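Local coordinates for signal recognition 54 kDa protein (Pyrococcus furiosus, PDB 3DM5) that belongs to the SRP54 family of signal recognition particle proteins, combining a helical bundle, a P-loop GTPase domain and a signal peptide binding domain, at residues 218-223 against 242-247. Sequence-based numbering, arbitrary orientation.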
ATOM      1  N   LEU A 218     -18.499   0.593  30.095  1.00 33.57           N
ATOM      2  CA  LEU A 218     -19.000   0.754  28.738  1.00 34.94           C
ATOM      3  C   LEU A 218     -17.975   0.170  27.763  1.00 38.81           C
ATOM      4  O   LEU A 218     -16.777   0.466  27.839  1.00 34.53           O
ATOM      5  CB  LEU A 218     -19.248   2.230  28.431  1.00 31.41           C
ATOM      6  CG  LEU A 218     -19.612   2.470  26.959  1.00 43.08           C
ATOM      7  CD1 LEU A 218     -20.875   1.666  26.600  1.00 33.18           C
ATOM      8  CD2 LEU A 218     -19.752   3.956  26.634  1.00 32.23           C
ATOM      9  N   VAL A 219     -18.455  -0.685  26.874  1.00 39.05           N
ATOM     10  CA  VAL A 219     -17.620  -1.367  25.894  1.00 37.12           C
ATOM     11  C   VAL A 219     -17.770  -0.662  24.550  1.00 35.67           C
ATOM     12  O   VAL A 219     -18.844  -0.623  23.984  1.00 37.51           O
ATOM     13  CB  VAL A 219     -18.025  -2.843  25.797  1.00 34.81           C
ATOM     14  CG1 VAL A 219     -17.273  -3.532  24.678  1.00 42.82           C
ATOM     15  CG2 VAL A 219     -17.763  -3.532  27.126  1.00 34.75           C
ATOM     16  N   ILE A 220     -16.696  -0.044  24.078  1.00 40.21           N
ATOM     17  CA  ILE A 220     -16.723   0.711  22.828  1.00 40.63           C
ATOM     18  C   ILE A 220     -15.912   0.007  21.748  1.00 41.48           C
ATOM     19  O   ILE A 220     -14.763  -0.393  21.971  1.00 37.24           O
ATOM     20  CB  ILE A 220     -16.129   2.130  22.992  1.00 44.04           C
ATOM     21  CG1 ILE A 220     -16.799   2.875  24.140  1.00 34.53           C
ATOM     22  CG2 ILE A 220     -16.285   2.935  21.712  1.00 43.86           C
ATOM     23  CD1 ILE A 220     -16.353   4.309  24.238  1.00 41.43           C
ATOM     24  N   ASP A 221     -16.522  -0.123  20.577  1.00 44.87           N
ATOM     25  CA  ASP A 221     -15.873  -0.665  19.390  1.00 37.88           C
ATOM     26  C   ASP A 221     -14.889   0.369  18.851  1.00 40.58           C
ATOM     27  O   ASP A 221     -15.274   1.443  18.402  1.00 35.39           O
ATOM     28  CB  ASP A 221     -16.957  -1.010  18.372  1.00 44.11           C
ATOM     29  CG  ASP A 221     -16.409  -1.448  17.036  1.00 50.07           C
ATOM     30  OD1 ASP A 221     -15.231  -1.149  16.728  1.00 43.77           O
ATOM     31  OD2 ASP A 221     -17.186  -2.082  16.286  1.00 51.39           O
ATOM     32  N   GLY A 222     -13.606   0.041  18.915  1.00 40.96           N
ATOM     33  CA  GLY A 222     -12.573   0.997  18.572  1.00 45.16           C
ATOM     34  C   GLY A 222     -12.418   1.262  17.084  1.00 43.31           C
ATOM     35  O   GLY A 222     -11.647   2.112  16.692  1.00 37.05           O
ATOM     36  N   THR A 223     -13.147   0.542  16.249  1.00 38.30           N
ATOM     37  CA  THR A 223     -13.049   0.779  14.821  1.00 43.23           C
ATOM     38  C   THR A 223     -13.883   1.975  14.425  1.00 41.21           C
ATOM     39  O   THR A 223     -13.873   2.374  13.262  1.00 48.90           O
ATOM     40  CB  THR A 223     -13.507  -0.428  13.993  1.00 40.02           C
ATOM     41  OG1 THR A 223     -14.919  -0.597  14.154  1.00 46.54           O
ATOM     42  CG2 THR A 223     -12.752  -1.702  14.413  1.00 39.61           C
ATOM     43  N   GLY A 242     -18.093   5.187  36.166  1.00 36.17           N
ATOM     44  CA  GLY A 242     -17.939   4.608  34.846  1.00 43.47           C
ATOM     45  C   GLY A 242     -16.497   4.415  34.420  1.00 44.58           C
ATOM     46  O   GLY A 242     -15.628   5.216  34.751  1.00 54.42           O
ATOM     47  N   SER A 243     -16.241   3.329  33.700  1.00 45.84           N
ATOM     48  CA  SER A 243     -14.969   3.138  32.989  1.00 42.18           C
ATOM     49  C   SER A 243     -15.233   2.551  31.617  1.00 41.53           C
ATOM     50  O   SER A 243     -16.376   2.257  31.263  1.00 41.18           O
ATOM     51  CB  SER A 243     -14.033   2.207  33.755  1.00 43.61           C
ATOM     52  OG  SER A 243     -14.582   0.898  33.837  1.00 51.91           O
ATOM     53  N   ILE A 244     -14.171   2.336  30.854  1.00 44.77           N
ATOM     54  CA  ILE A 244     -14.326   1.976  29.449  1.00 41.12           C
ATOM     55  C   ILE A 244     -13.416   0.823  29.080  1.00 40.85           C
ATOM     56  O   ILE A 244     -12.255   0.774  29.505  1.00 42.18           O
ATOM     57  CB  ILE A 244     -13.936   3.192  28.545  1.00 47.26           C
ATOM     58  CG1 ILE A 244     -14.571   4.487  29.057  1.00 31.14           C
ATOM     59  CG2 ILE A 244     -14.272   2.936  27.076  1.00 38.24           C
ATOM     60  CD1 ILE A 244     -16.004   4.610  28.693  1.00 30.64           C
ATOM     61  N   ILE A 245     -13.943  -0.111  28.299  1.00 37.92           N
ATOM     62  CA  ILE A 245     -13.097  -1.037  27.581  1.00 38.20           C
ATOM     63  C   ILE A 245     -13.266  -0.762  26.097  1.00 43.24           C
ATOM     64  O   ILE A 245     -14.385  -0.635  25.599  1.00 38.56           O
ATOM     65  CB  ILE A 245     -13.435  -2.498  27.874  1.00 39.31           C
ATOM     66  CG1 ILE A 245     -13.025  -2.837  29.309  1.00 34.90           C
ATOM     67  CG2 ILE A 245     -12.711  -3.424  26.875  1.00 34.84           C
ATOM     68  CD1 ILE A 245     -13.628  -4.145  29.833  1.00 37.03           C
ATOM     69  N   VAL A 246     -12.148  -0.635  25.403  1.00 37.21           N
ATOM     70  CA  VAL A 246     -12.160  -0.379  23.972  1.00 42.85           C
ATOM     71  C   VAL A 246     -11.785  -1.652  23.233  1.00 36.62           C
ATOM     72  O   VAL A 246     -10.718  -2.228  23.489  1.00 38.49           O
ATOM     73  CB  VAL A 246     -11.183   0.747  23.622  1.00 44.22           C
ATOM     74  CG1 VAL A 246     -11.166   0.982  22.133  1.00 33.94           C
ATOM     75  CG2 VAL A 246     -11.592   2.004  24.364  1.00 35.47           C
ATOM     76  N   THR A 247     -12.661  -2.120  22.347  1.00 33.59           N
ATOM     77  CA  THR A 247     -12.427  -3.408  21.688  1.00 36.08           C
ATOM     78  C   THR A 247     -11.900  -3.244  20.263  1.00 42.84           C
ATOM     79  O   THR A 247     -11.910  -2.136  19.716  1.00 35.78           O
ATOM     80  CB  THR A 247     -13.700  -4.248  21.589  1.00 35.25           C
ATOM     81  OG1 THR A 247     -14.698  -3.492  20.895  1.00 40.15           O
ATOM     82  CG2 THR A 247     -14.194  -4.641  22.958  1.00 41.97           C
TER
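Ile220 and Ile244 meet on the face of the sheet that carries Leu218 and Val246, their side chains set at a slant, with Ile220 CD1 3.8 Å from Ile244 CG2. In the other branch of Ile244, with CG1 anti to the carbonyl carbon, chi2 of -78° turns CD1 toward strand 215-221, 4.0 Å from Leu218 CB. Phe235 of helix 228-237 and Val262 of helix 255-263 pack against this layer.

On the face of Val219 and Ile245, Val219 CG1 is anti to its own N (chi1 174°) and reaches 3.7 Å from Thr247 CG2, the two side chains crossing at about a right angle. Thr116 of helix 113-125 touches Val219, Ile245 and Thr247. Thr247 OG1 sits 3.4 Å from Asp221 CA and is hydrogen-bonded to Ser111 O.

Between the two layers runs a parallel ladder of alternating backbone bonds, from Leu218 N to Ser243 O through to Thr247 N to Ile220 O at 2.7 Å. Past the strand end, Gly222 N still bonds Thr247 O at 2.9 Å, less straight at 148°, while Asp221 OD1 accepts from Thr223 N, an Asx turn, and also from Thr223 OG1.

These are neighbouring strands of a beta-alpha-beta unit in the P-loop GTPase fold. Polar groups gather at the ladder's C-terminal end, where the nearest atoms of the Thr247 side chain and a bound GDP are about 4 Å apart. Largely apolar packing probably shields the ladder.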